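Local coordinates for leucine--trna ligase (Agrobacterium radiobacter, PDB 5AH5), which probably charges tRNA(Leu) with leucine at the expense of ATP, as a class I aminoacyl-tRNA synthetase, at residues L36-Y41 / T531-Y536; R215-N220 / G525-A530; T782-P787 / I809-G814. All blocks are in the same frame, centred on the assembly; numbering follows the deposited sequence.

Contact 1: L36-Y41 / T531-Y536. With LSS (5'-O-(L-leucylsulfamoyl)adenosine), chain I.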
loop_
_atom_site.group_PDB
_atom_site.type_symbol
_atom_site.label_atom_id
_atom_site.label_comp_id
_atom_site.label_asym_id
_atom_site.label_seq_id
_atom_site.Cartn_x
_atom_site.Cartn_y
_atom_site.Cartn_z
ATOM N N LEU B 36 6.193 5.270 6.473
ATOM C CA LEU B 36 5.619 4.146 7.204
ATOM C C LEU B 36 5.370 2.990 6.314
ATOM O O LEU B 36 5.468 3.119 5.099
ATOM C CB LEU B 36 4.332 4.578 7.894
ATOM C CG LEU B 36 2.980 4.705 7.222
ATOM C CD1 LEU B 36 1.898 4.883 8.271
ATOM C CD2 LEU B 36 2.957 5.848 6.295
ATOM N N GLU B 37 5.026 1.883 6.947
ATOM C CA GLU B 37 4.767 0.626 6.305
ATOM C C GLU B 37 3.400 0.147 6.795
ATOM O O GLU B 37 2.888 0.602 7.849
ATOM C CB GLU B 37 5.743 -0.418 6.776
ATOM C CG GLU B 37 7.218 -0.146 6.584
ATOM C CD GLU B 37 7.891 0.317 7.830
ATOM O OE1 GLU B 37 7.434 -0.070 8.934
ATOM O OE2 GLU B 37 8.925 1.054 7.711
ATOM N N MET B 38 2.822 -0.781 6.049
ATOM C CA MET B 38 1.507 -1.325 6.420
ATOM C C MET B 38 1.603 -2.115 7.701
ATOM O O MET B 38 2.284 -3.160 7.777
ATOM C CB MET B 38 0.878 -2.123 5.289
ATOM C CG MET B 38 0.410 -1.267 4.157
ATOM S SD MET B 38 -0.304 -2.342 2.912
ATOM C CE MET B 38 -0.383 -1.273 1.514
ATOM N N PHE B 39 0.991 -1.547 8.759
ATOM C CA PHE B 39 1.042 -2.156 10.121
ATOM C C PHE B 39 0.419 -3.560 10.161
ATOM O O PHE B 39 -0.436 -3.858 9.369
ATOM C CB PHE B 39 0.565 -1.163 11.212
ATOM C CG PHE B 39 -0.949 -0.958 11.354
ATOM C CD1 PHE B 39 -1.827 -1.004 10.281
ATOM C CD2 PHE B 39 -1.471 -0.555 12.590
ATOM C CE1 PHE B 39 -3.161 -0.746 10.464
ATOM C CE2 PHE B 39 -2.819 -0.302 12.754
ATOM C CZ PHE B 39 -3.663 -0.359 11.703
ATOM N N PRO B 40 1.006 -4.479 10.900
ATOM C CA PRO B 40 0.614 -5.844 10.802
ATOM C C PRO B 40 -0.651 -6.253 11.629
ATOM O O PRO B 40 -0.900 -5.691 12.682
ATOM C CB PRO B 40 1.785 -6.566 11.381
ATOM C CG PRO B 40 2.316 -5.675 12.372
ATOM C CD PRO B 40 2.088 -4.298 11.840
ATOM N N TYR B 41 -1.377 -7.268 11.164
ATOM C CA TYR B 41 -2.448 -7.902 11.981
ATOM C C TYR B 41 -1.813 -8.637 13.130
ATOM O O TYR B 41 -0.818 -9.354 12.996
ATOM C CB TYR B 41 -3.309 -8.875 11.157
ATOM C CG TYR B 41 -4.184 -8.198 10.093
ATOM C CD1 TYR B 41 -5.140 -7.244 10.462
ATOM C CD2 TYR B 41 -4.065 -8.514 8.723
ATOM C CE1 TYR B 41 -5.961 -6.666 9.549
ATOM C CE2 TYR B 41 -4.913 -7.893 7.774
ATOM C CZ TYR B 41 -5.813 -6.957 8.190
ATOM O OH TYR B 41 -6.641 -6.288 7.312
ATOM N N THR B 531 -7.475 -2.909 -3.529
ATOM C CA THR B 531 -8.885 -2.539 -3.432
ATOM C C THR B 531 -9.457 -2.957 -2.070
ATOM O O THR B 531 -10.655 -3.192 -1.990
ATOM C CB THR B 531 -9.745 -3.114 -4.555
ATOM O OG1 THR B 531 -9.683 -4.523 -4.484
ATOM C CG2 THR B 531 -9.269 -2.615 -5.915
ATOM N N LEU B 532 -8.601 -3.014 -1.032
ATOM C CA LEU B 532 -9.030 -2.979 0.380
ATOM C C LEU B 532 -8.518 -1.691 1.021
ATOM O O LEU B 532 -9.078 -0.671 0.780
ATOM C CB LEU B 532 -8.589 -4.240 1.142
ATOM C CG LEU B 532 -9.362 -5.510 0.717
ATOM C CD1 LEU B 532 -8.552 -6.772 0.828
ATOM C CD2 LEU B 532 -10.640 -5.669 1.498
ATOM N N HIS B 533 -7.459 -1.731 1.819
ATOM C CA HIS B 533 -7.034 -0.592 2.616
ATOM C C HIS B 533 -6.665 0.642 1.759
ATOM O O HIS B 533 -6.978 1.778 2.147
ATOM C CB HIS B 533 -5.917 -1.017 3.556
ATOM C CG HIS B 533 -5.036 0.109 4.043
ATOM N ND1 HIS B 533 -5.444 1.019 4.991
ATOM C CD2 HIS B 533 -3.728 0.401 3.788
ATOM C CE1 HIS B 533 -4.450 1.860 5.255
ATOM N NE2 HIS B 533 -3.405 1.524 4.520
ATOM N N LEU B 534 -6.090 0.435 0.559
ATOM C CA LEU B 534 -5.679 1.551 -0.298
ATOM C C LEU B 534 -6.876 2.233 -0.921
ATOM O O LEU B 534 -6.777 3.374 -1.295
ATOM C CB LEU B 534 -4.668 1.062 -1.398
ATOM C CG LEU B 534 -3.315 0.548 -0.860
ATOM C CD1 LEU B 534 -2.437 -0.173 -1.878
ATOM C CD2 LEU B 534 -2.548 1.702 -0.188
ATOM N N ILE B 535 -8.028 1.569 -1.071
ATOM C CA ILE B 535 -9.239 2.331 -1.434
ATOM C C ILE B 535 -9.782 3.046 -0.214
ATOM O O ILE B 535 -10.057 4.217 -0.264
ATOM C CB ILE B 535 -10.375 1.437 -1.920
ATOM C CG1 ILE B 535 -10.067 0.929 -3.311
ATOM C CG2 ILE B 535 -11.705 2.220 -1.963
ATOM C CD1 ILE B 535 -10.314 1.940 -4.408
ATOM N N TYR B 536 -10.036 2.295 0.862
ATOM C CA TYR B 536 -10.715 2.898 2.034
ATOM C C TYR B 536 -9.969 4.116 2.647
ATOM O O TYR B 536 -10.576 5.107 2.984
ATOM C CB TYR B 536 -10.886 1.838 3.104
ATOM C CG TYR B 536 -11.779 0.653 2.757
ATOM C CD1 TYR B 536 -13.024 0.820 2.170
ATOM C CD2 TYR B 536 -11.365 -0.612 3.029
ATOM C CE1 TYR B 536 -13.831 -0.288 1.844
ATOM C CE2 TYR B 536 -12.171 -1.723 2.777
ATOM C CZ TYR B 536 -13.390 -1.559 2.184
ATOM O OH TYR B 536 -14.100 -2.690 1.937
HETATM C C1 LSS I . -1.988 -6.313 6.931
HETATM N N1 LSS I . 6.111 -11.110 1.712
HETATM O O1 LSS I . -2.013 -6.635 5.763
HETATM S S1 LSS I . -0.385 -8.097 7.500
HETATM C C2 LSS I . 6.125 -9.782 1.623
HETATM N N2 LSS I . -1.263 -6.939 7.841
HETATM O O2 LSS I . 2.044 -7.107 2.379
HETATM N N3 LSS I . 5.338 -8.986 2.378
HETATM O O3 LSS I . 2.391 -4.720 3.717
HETATM C C4 LSS I . 4.504 -9.567 3.272
HETATM N N4 LSS I . -2.984 -5.100 8.874
HETATM O O4 LSS I . 3.451 -7.188 5.632
HETATM C C5 LSS I . 4.383 -10.949 3.347
HETATM O O5 LSS I . 0.745 -7.575 6.500
HETATM C C6 LSS I . 5.187 -11.727 2.532
HETATM N N6 LSS I . 5.117 -13.079 2.645
HETATM C C7 LSS I . -3.278 -2.603 7.038
HETATM N N7 LSS I . 3.439 -11.233 4.281
HETATM C C8 LSS I . 2.938 -10.055 4.743
HETATM C C9 LSS I . -2.419 -3.843 6.778
HETATM N N9 LSS I . 3.620 -9.046 4.138
HETATM C CA LSS I . -2.859 -5.183 7.395
HETATM C C10 LSS I . -4.613 -2.758 6.293
HETATM C C11 LSS I . -2.445 -1.337 6.624
HETATM O O1A LSS I . -0.947 -9.265 6.807
HETATM C C21 LSS I . 3.405 -7.620 4.283
HETATM C C22 LSS I . 2.071 -7.198 3.775
HETATM C C23 LSS I . 1.857 -5.848 4.464
HETATM C C24 LSS I . 2.582 -6.082 5.773
HETATM C C25 LSS I . 1.646 -6.544 6.892
HETATM O O2A LSS I . 0.386 -8.552 8.638
#
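Met38 and His533 meet beside the leucyl end of the bound leucyl-sulfamoyl adenosine, LSS, and Leu534 packs on the methionine tip. The apolar part of the contact runs through that tip: Met38 CE lies 4.1 Å from Leu534 CD2, and the two side chains cross at about a right angle. Met38 CG stands anti to the carbonyl carbon (chi1 -71°), and the chain is extended beyond it, which carries CE across the gap between strand end and helix. Met38 CE also meets the His533 ring at its edge, 4.4 Å from His533 CD2.

The leucyl side chain is held by carbon contacts from several directions. LSS C11 sits over one face of the His533 ring, offset toward the rim and 3.6 Å from His533 CD2, and in the plane of the Phe39 ring at its edge, 3.7 Å from Phe39 CD1. The other methyl, LSS C10, comes within 3.5 Å of His533 CB. His533 NE2 is taken up by the hydroxyl of Tyr523, a bond that would help fix the turn of the ring.

Polar grips come from Phe39 and from Tyr41, the latter within the predicted 'HIGH' region. LSS N4 donates to Phe39 O at 2.9 Å and stands over the centre of one Tyr41 ring face, 3.4 Å from Tyr41 CD1. A weak bond of 3.3 Å joins Tyr41 N to LSS O2A.

The leucyl methyls thus pack against Met38, the Phe39 edge and the His533 face, while a backbone carbonyl and an aromatic face would suit an ammonium group, consistent with recognition of a small branched amino acid.

Contact 2: R215-N220 / G525-A530. With LSS (5'-O-(L-leucylsulfamoyl)adenosine), chain I; nucleotides of chain D.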
loop_
_atom_site.group_PDB
_atom_site.type_symbol
_atom_site.label_atom_id
_atom_site.label_comp_id
_atom_site.label_asym_id
_atom_site.label_seq_id
_atom_site.Cartn_x
_atom_site.Cartn_y
_atom_site.Cartn_z
ATOM N N ARG B 215 -2.964 1.859 -9.501
ATOM C CA ARG B 215 -3.927 2.854 -9.999
ATOM C C ARG B 215 -5.009 2.307 -10.942
ATOM O O ARG B 215 -6.207 2.633 -10.788
ATOM C CB ARG B 215 -3.208 4.022 -10.654
ATOM C CG ARG B 215 -2.485 4.872 -9.630
ATOM C CD ARG B 215 -1.996 6.143 -10.239
ATOM N NE ARG B 215 -0.735 5.902 -10.913
ATOM C CZ ARG B 215 -0.172 6.737 -11.784
ATOM N NH1 ARG B 215 -0.766 7.897 -12.112
ATOM N NH2 ARG B 215 1.012 6.407 -12.307
ATOM N N ASN B 216 -4.570 1.491 -11.896
ATOM C CA ASN B 216 -5.447 0.854 -12.844
ATOM C C ASN B 216 -6.337 -0.179 -12.120
ATOM O O ASN B 216 -7.458 -0.316 -12.445
ATOM C CB ASN B 216 -4.645 0.138 -13.959
ATOM C CG ASN B 216 -5.558 -0.575 -14.968
ATOM O OD1 ASN B 216 -6.278 0.074 -15.712
ATOM N ND2 ASN B 216 -5.592 -1.875 -14.928
ATOM N N ILE B 217 -5.817 -0.915 -11.163
ATOM C CA ILE B 217 -6.671 -1.839 -10.379
ATOM C C ILE B 217 -7.812 -1.073 -9.662
ATOM O O ILE B 217 -8.998 -1.514 -9.675
ATOM C CB ILE B 217 -5.823 -2.691 -9.436
ATOM C CG1 ILE B 217 -4.982 -3.686 -10.248
ATOM C CG2 ILE B 217 -6.689 -3.511 -8.492
ATOM C CD1 ILE B 217 -3.864 -4.325 -9.444
ATOM N N GLN B 218 -7.498 0.116 -9.143
ATOM C CA GLN B 218 -8.528 0.937 -8.515
ATOM C C GLN B 218 -9.533 1.496 -9.513
ATOM O O GLN B 218 -10.715 1.618 -9.212
ATOM C CB GLN B 218 -7.924 2.049 -7.648
ATOM C CG GLN B 218 -7.225 1.532 -6.378
ATOM C CD GLN B 218 -7.009 2.597 -5.290
ATOM O OE1 GLN B 218 -7.275 3.792 -5.473
ATOM N NE2 GLN B 218 -6.516 2.148 -4.144
ATOM N N ARG B 219 -9.063 1.878 -10.691
ATOM C CA ARG B 219 -9.923 2.387 -11.776
ATOM C C ARG B 219 -10.999 1.355 -12.144
ATOM O O ARG B 219 -12.171 1.684 -12.286
ATOM C CB ARG B 219 -9.018 2.735 -12.992
ATOM C CG ARG B 219 -9.677 3.261 -14.256
ATOM C CD ARG B 219 -8.678 3.990 -15.194
ATOM N NE ARG B 219 -8.251 5.323 -14.683
ATOM C CZ ARG B 219 -7.040 5.658 -14.184
ATOM N NH1 ARG B 219 -6.014 4.784 -14.117
ATOM N NH2 ARG B 219 -6.831 6.910 -13.755
ATOM N N ASN B 220 -10.587 0.103 -12.263
ATOM C CA ASN B 220 -11.487 -0.988 -12.577
ATOM C C ASN B 220 -12.402 -1.354 -11.407
ATOM O O ASN B 220 -13.493 -1.852 -11.644
ATOM C CB ASN B 220 -10.708 -2.260 -12.897
ATOM C CG ASN B 220 -9.894 -2.177 -14.195
ATOM O OD1 ASN B 220 -10.105 -1.314 -15.045
ATOM N ND2 ASN B 220 -8.954 -3.093 -14.331
ATOM N N GLY B 525 3.887 -1.198 1.348
ATOM C CA GLY B 525 3.151 -2.413 1.647
ATOM C C GLY B 525 2.611 -3.140 0.434
ATOM O O GLY B 525 2.748 -2.683 -0.687
ATOM N N GLY B 526 1.975 -4.264 0.680
ATOM C CA GLY B 526 1.623 -5.209 -0.367
ATOM C C GLY B 526 0.489 -4.749 -1.253
ATOM O O GLY B 526 -0.414 -4.019 -0.841
ATOM N N ILE B 527 0.565 -5.196 -2.501
ATOM C CA ILE B 527 -0.389 -4.884 -3.524
ATOM C C ILE B 527 -1.698 -5.589 -3.277
ATOM O O ILE B 527 -2.741 -5.171 -3.805
ATOM C CB ILE B 527 0.169 -5.284 -4.945
ATOM C CG1 ILE B 527 -0.688 -4.657 -6.040
ATOM C CG2 ILE B 527 0.224 -6.806 -5.139
ATOM C CD1 ILE B 527 0.052 -4.452 -7.345
ATOM N N GLU B 528 -1.684 -6.663 -2.503
ATOM C CA GLU B 528 -2.984 -7.230 -2.060
ATOM C C GLU B 528 -4.028 -6.218 -1.479
ATOM O O GLU B 528 -5.230 -6.455 -1.586
ATOM C CB GLU B 528 -2.797 -8.424 -1.117
ATOM C CG GLU B 528 -2.345 -8.057 0.269
ATOM C CD GLU B 528 -0.851 -7.842 0.381
ATOM O OE1 GLU B 528 -0.156 -7.795 -0.706
ATOM O OE2 GLU B 528 -0.385 -7.737 1.562
ATOM N N HIS B 529 -3.578 -5.076 -0.958
ATOM C CA HIS B 529 -4.490 -4.043 -0.433
ATOM C C HIS B 529 -5.025 -3.036 -1.427
ATOM O O HIS B 529 -5.720 -2.090 -1.054
ATOM C CB HIS B 529 -3.886 -3.362 0.779
ATOM C CG HIS B 529 -3.940 -4.206 1.999
ATOM N ND1 HIS B 529 -5.144 -4.563 2.603
ATOM C CD2 HIS B 529 -2.965 -4.857 2.669
ATOM C CE1 HIS B 529 -4.886 -5.356 3.625
ATOM N NE2 HIS B 529 -3.583 -5.572 3.676
ATOM N N ALA B 530 -4.752 -3.256 -2.710
ATOM C CA ALA B 530 -5.131 -2.313 -3.746
ATOM C C ALA B 530 -6.594 -1.939 -3.745
ATOM O O ALA B 530 -6.956 -0.769 -3.976
ATOM C CB ALA B 530 -4.725 -2.867 -5.111
HETATM C C1 LSS I . -1.988 -6.313 6.931
HETATM N N1 LSS I . 6.111 -11.110 1.712
HETATM O O1 LSS I . -2.013 -6.635 5.763
HETATM S S1 LSS I . -0.385 -8.097 7.500
HETATM C C2 LSS I . 6.125 -9.782 1.623
HETATM N N2 LSS I . -1.263 -6.939 7.841
HETATM O O2 LSS I . 2.044 -7.107 2.379
HETATM N N3 LSS I . 5.338 -8.986 2.378
HETATM O O3 LSS I . 2.391 -4.720 3.717
HETATM C C4 LSS I . 4.504 -9.567 3.272
HETATM N N4 LSS I . -2.984 -5.100 8.874
HETATM O O4 LSS I . 3.451 -7.188 5.632
HETATM C C5 LSS I . 4.383 -10.949 3.347
HETATM O O5 LSS I . 0.745 -7.575 6.500
HETATM C C6 LSS I . 5.187 -11.727 2.532
HETATM N N6 LSS I . 5.117 -13.079 2.645
HETATM C C7 LSS I . -3.278 -2.603 7.038
HETATM N N7 LSS I . 3.439 -11.233 4.281
HETATM C C8 LSS I . 2.938 -10.055 4.743
HETATM C C9 LSS I . -2.419 -3.843 6.778
HETATM N N9 LSS I . 3.620 -9.046 4.138
HETATM C CA LSS I . -2.859 -5.183 7.395
HETATM C C10 LSS I . -4.613 -2.758 6.293
HETATM C C11 LSS I . -2.445 -1.337 6.624
HETATM O O1A LSS I . -0.947 -9.265 6.807
HETATM C C21 LSS I . 3.405 -7.620 4.283
HETATM C C22 LSS I . 2.071 -7.198 3.775
HETATM C C23 LSS I . 1.857 -5.848 4.464
HETATM C C24 LSS I . 2.582 -6.082 5.773
HETATM C C25 LSS I . 1.646 -6.544 6.892
HETATM O O2A LSS I . 0.386 -8.552 8.638
ATOM P P C D 4 -5.215 0.046 -21.305
ATOM O OP1 C D 4 -4.882 1.408 -21.800
ATOM O OP2 C D 4 -5.225 -1.122 -22.218
ATOM O "O5'" C D 4 -4.176 -0.426 -20.191
ATOM C "C5'" C D 4 -4.013 0.339 -18.987
ATOM C "C4'" C D 4 -3.429 -0.516 -17.887
ATOM O "O4'" C D 4 -4.168 -1.758 -17.703
ATOM C "C3'" C D 4 -2.016 -1.007 -18.122
ATOM O "O3'" C D 4 -1.089 0.043 -17.941
ATOM C "C2'" C D 4 -1.911 -2.082 -17.058
ATOM O "O2'" C D 4 -1.668 -1.575 -15.757
ATOM C "C1'" C D 4 -3.277 -2.753 -17.215
ATOM N N1 C D 4 -3.264 -3.896 -18.147
ATOM C C2 C D 4 -2.582 -5.048 -17.761
ATOM O O2 C D 4 -1.990 -5.058 -16.670
ATOM N N3 C D 4 -2.581 -6.125 -18.580
ATOM C C4 C D 4 -3.223 -6.075 -19.749
ATOM N N4 C D 4 -3.199 -7.167 -20.519
ATOM C C5 C D 4 -3.923 -4.909 -20.176
ATOM C C6 C D 4 -3.925 -3.855 -19.348
ATOM P P C D 3 -10.064 -1.833 -24.042
ATOM O OP1 C D 3 -10.084 -0.460 -24.609
ATOM O OP2 C D 3 -9.471 -2.963 -24.811
ATOM O "O5'" C D 3 -9.337 -1.765 -22.629
ATOM C "C5'" C D 3 -9.536 -0.627 -21.773
ATOM C "C4'" C D 3 -8.945 -0.875 -20.407
ATOM O "O4'" C D 3 -9.396 -2.157 -19.874
ATOM C "C3'" C D 3 -7.437 -1.023 -20.315
ATOM O "O3'" C D 3 -6.645 0.146 -20.530
ATOM C "C2'" C D 3 -7.321 -1.586 -18.914
ATOM O "O2'" C D 3 -7.641 -0.625 -17.932
ATOM C "C1'" C D 3 -8.429 -2.640 -18.945
ATOM N N1 C D 3 -7.953 -3.978 -19.370
ATOM C C2 C D 3 -7.190 -4.727 -18.463
ATOM O O2 C D 3 -6.948 -4.246 -17.338
ATOM N N3 C D 3 -6.747 -5.956 -18.827
ATOM C C4 C D 3 -7.011 -6.427 -20.049
ATOM C C5 C D 3 -7.771 -5.680 -20.996
ATOM C C6 C D 3 -8.218 -4.471 -20.619
#
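This is a mixed contact, one side-chain-to-backbone hydrogen bond beside a small apolar patch, through which Gln218 and Ile217 of helix 212-222 hold Ala530 in the loop after strand 520-524. Gln218 NE2 gives its N-H to Ala530 O at 3.0 Å with an angle of 150° at the hydrogen. The donor lies in the carbonyl plane, whereas the oxygen is tilted 18° out of the glutamine amide plane. With chi2 at -162° the Gln218 chain runs out straight beyond CG, which brings NE2 to Ala530 O; its OE1 accepts from Arg538, and NE2 has a second, weak bond to Leu534 O.

Beside it, Ala530 CB points toward the helix and meets Ile217 CG2 at 4.0 Å. Ile217 CD1 approaches Ile527 CD1 more loosely, at 4.4 Å.

Each segment also binds something else. Asn216 OD1 accepts from O2' of C3 of chain D at 2.7 Å. In the loop, Glu528 OE2 takes LSS O2 at 2.6 Å, and His529 NE2 donates to LSS O1 at 2.8 Å.

The contact thus sets helix 212-222 against a ligand-binding loop of the class I Rossmann-fold domain, between inner strand 520-524 of the parallel sheet and helix 533-546, which supplies Arg538 and Leu534.

Contact 3: T782-P787 / I809-G814. With nucleotides of chain D.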
loop_
_atom_site.group_PDB
_atom_site.type_symbol
_atom_site.label_atom_id
_atom_site.label_comp_id
_atom_site.label_asym_id
_atom_site.label_seq_id
_atom_site.Cartn_x
_atom_site.Cartn_y
_atom_site.Cartn_z
ATOM N N THR B 782 42.369 14.351 -30.881
ATOM C CA THR B 782 42.849 13.104 -30.280
ATOM C C THR B 782 42.090 11.861 -30.784
ATOM O O THR B 782 42.716 10.821 -31.084
ATOM C CB THR B 782 42.804 13.178 -28.740
ATOM O OG1 THR B 782 43.565 14.318 -28.352
ATOM C CG2 THR B 782 43.409 11.894 -28.066
ATOM N N VAL B 783 40.787 11.992 -30.929
ATOM C CA VAL B 783 39.908 10.914 -31.434
ATOM C C VAL B 783 40.263 10.562 -32.899
ATOM O O VAL B 783 40.345 9.394 -33.256
ATOM C CB VAL B 783 38.383 11.243 -31.345
ATOM C CG1 VAL B 783 37.543 10.084 -31.839
ATOM C CG2 VAL B 783 37.959 11.519 -29.917
ATOM N N LEU B 784 40.477 11.568 -33.730
ATOM C CA LEU B 784 40.718 11.359 -35.167
ATOM C C LEU B 784 42.050 10.717 -35.387
ATOM O O LEU B 784 42.215 10.043 -36.365
ATOM C CB LEU B 784 40.600 12.641 -36.001
ATOM C CG LEU B 784 39.196 13.239 -35.967
ATOM C CD1 LEU B 784 39.181 14.614 -36.630
ATOM C CD2 LEU B 784 38.216 12.283 -36.577
ATOM N N ALA B 785 42.945 10.876 -34.437
ATOM C CA ALA B 785 44.223 10.217 -34.440
ATOM C C ALA B 785 44.242 8.772 -34.006
ATOM O O ALA B 785 45.176 8.100 -34.332
ATOM C CB ALA B 785 45.200 11.011 -33.574
ATOM N N LEU B 786 43.227 8.249 -33.332
ATOM C CA LEU B 786 43.236 6.844 -32.983
ATOM C C LEU B 786 43.325 5.943 -34.219
ATOM O O LEU B 786 42.674 6.215 -35.226
ATOM C CB LEU B 786 41.978 6.470 -32.218
ATOM C CG LEU B 786 41.720 7.274 -30.944
ATOM C CD1 LEU B 786 40.328 6.936 -30.422
ATOM C CD2 LEU B 786 42.813 6.966 -29.913
ATOM N N PRO B 787 44.105 4.860 -34.144
ATOM C CA PRO B 787 44.255 4.076 -35.363
ATOM C C PRO B 787 42.997 3.530 -35.967
ATOM O O PRO B 787 42.852 3.471 -37.202
ATOM C CB PRO B 787 45.140 2.901 -34.910
ATOM C CG PRO B 787 46.008 3.493 -33.871
ATOM C CD PRO B 787 45.176 4.555 -33.167
ATOM N N ILE B 809 31.748 10.419 -27.255
ATOM C CA ILE B 809 31.863 11.120 -28.574
ATOM C C ILE B 809 31.451 10.194 -29.700
ATOM O O ILE B 809 31.981 9.084 -29.830
ATOM C CB ILE B 809 33.246 11.774 -28.819
ATOM C CG1 ILE B 809 33.207 12.597 -30.112
ATOM C CG2 ILE B 809 34.378 10.749 -28.820
ATOM C CD1 ILE B 809 34.305 13.588 -30.215
ATOM N N ASN B 810 30.432 10.615 -30.451
ATOM C CA ASN B 810 29.999 9.925 -31.640
ATOM C C ASN B 810 30.395 10.743 -32.902
ATOM O O ASN B 810 29.980 11.886 -33.064
ATOM C CB ASN B 810 28.514 9.723 -31.628
ATOM C CG ASN B 810 28.029 8.928 -32.771
ATOM O OD1 ASN B 810 28.707 8.054 -33.284
ATOM N ND2 ASN B 810 26.819 9.261 -33.234
ATOM N N LEU B 811 31.224 10.150 -33.738
ATOM C CA LEU B 811 31.614 10.755 -35.035
ATOM C C LEU B 811 30.616 10.376 -36.140
ATOM O O LEU B 811 30.320 9.190 -36.324
ATOM C CB LEU B 811 32.977 10.258 -35.413
ATOM C CG LEU B 811 34.081 10.429 -34.382
ATOM C CD1 LEU B 811 35.378 9.753 -34.836
ATOM C CD2 LEU B 811 34.290 11.883 -34.070
ATOM N N VAL B 812 30.037 11.371 -36.800
ATOM C CA VAL B 812 29.042 11.125 -37.881
ATOM C C VAL B 812 29.767 11.171 -39.227
ATOM O O VAL B 812 30.396 12.194 -39.547
ATOM C CB VAL B 812 27.952 12.172 -37.860
ATOM C CG1 VAL B 812 26.972 11.932 -39.010
ATOM C CG2 VAL B 812 27.175 12.109 -36.538
ATOM N N VAL B 813 29.747 10.059 -39.961
ATOM C CA VAL B 813 30.559 9.904 -41.184
ATOM C C VAL B 813 29.704 9.513 -42.390
ATOM O O VAL B 813 28.687 8.859 -42.245
ATOM C CB VAL B 813 31.722 8.906 -41.044
ATOM C CG1 VAL B 813 32.697 9.337 -39.954
ATOM C CG2 VAL B 813 31.228 7.523 -40.769
ATOM N N GLY B 814 30.143 9.932 -43.573
ATOM C CA GLY B 814 29.487 9.584 -44.827
ATOM C C GLY B 814 29.768 8.178 -45.308
ATOM O O GLY B 814 30.521 7.422 -44.670
ATOM P P C D 64 19.356 13.084 -36.226
ATOM O OP1 C D 64 19.784 14.489 -36.220
ATOM O OP2 C D 64 18.746 12.434 -37.399
ATOM O "O5'" C D 64 20.660 12.241 -35.892
ATOM C "C5'" C D 64 21.588 11.868 -36.909
ATOM C "C4'" C D 64 22.751 11.161 -36.264
ATOM O "O4'" C D 64 23.478 12.059 -35.378
ATOM C "C3'" C D 64 22.379 9.995 -35.380
ATOM O "O3'" C D 64 22.131 8.832 -36.159
ATOM C "C2'" C D 64 23.627 9.861 -34.519
ATOM O "O2'" C D 64 24.656 9.233 -35.234
ATOM C "C1'" C D 64 23.994 11.318 -34.273
ATOM N N1 C D 64 23.442 11.865 -33.019
ATOM C C2 C D 64 24.057 11.543 -31.797
ATOM O O2 C D 64 25.023 10.769 -31.792
ATOM N N3 C D 64 23.533 12.031 -30.644
ATOM C C4 C D 64 22.481 12.857 -30.685
ATOM N N4 C D 64 22.022 13.347 -29.529
ATOM C C5 C D 64 21.853 13.220 -31.914
ATOM C C6 C D 64 22.346 12.686 -33.043
#
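Asn810 ND2 on strand 808-813 is gripped by two acceptors of one nucleotide, while neighbouring residues of that strand meet helix 776-785. The amide nitrogen donates to O2 of C64 of chain D at 2.8 Å and to its O2' at 2.9 Å. The first bond is the straighter, 159° at the hydrogen against 130°. Asn810 OD1 accepts from Gly762 N, and with both ends of the amide bonded its flip is well determined. Val812 adds looser packing of its CG2 on the sugar, 3.9 Å from O4' of C64 of chain D.

The alternate residues Ile809 and Leu811 point toward the helix instead. Val783 sends one branch to each. Its CG2 meets Ile809 CG2 tip to tip at 3.8 Å. Its CG1, anti to the backbone N (chi1 -178°), lies 3.7 Å from Leu811 CD1, the two side chains sliding past each other in opposite directions. Leu811 CD1 also touches Leu784 CD2, at 4.2 Å. Val758 of the adjacent strand 753-760 and Met768 of strand 763-771, the next one out, extend the apolar layer around Val783.

One side of the strand thus binds the RNA and the other builds a core, fitting the small C-terminal alpha/beta domain of bacterial leucyl-tRNA synthetases: a four-stranded mixed sheet with helices 776-785 and 787-792 coming between the two strand pairs in sequence, the first packed on the sheet.

How the contacts relate
Contacts 1 and 2 belong to the catalytic core, their centres 11 Å apart, and both touch LSS. Residues 525-530 and 531-536 follow each other, linking strand 520-524 to helix 533-546; Leu534 N probably bonds to His529 O, 3.0 Å away. Along the chain, both segments of contact 2 fall between those of contact 1. Segments 36-41, 525-530 and 531-536 gather round LSS at the parallel sheet, and helix 212-222 joins from the tRNA side. Contact 3 comes later, its centre about 57 Å from that of contact 1 and 51 Å from that of contact 2, in a C-terminal sheet. Contacts 2 and 3 each bond chain D, holding the same tRNA at nucleotides far apart in its sequence, C3 and C64.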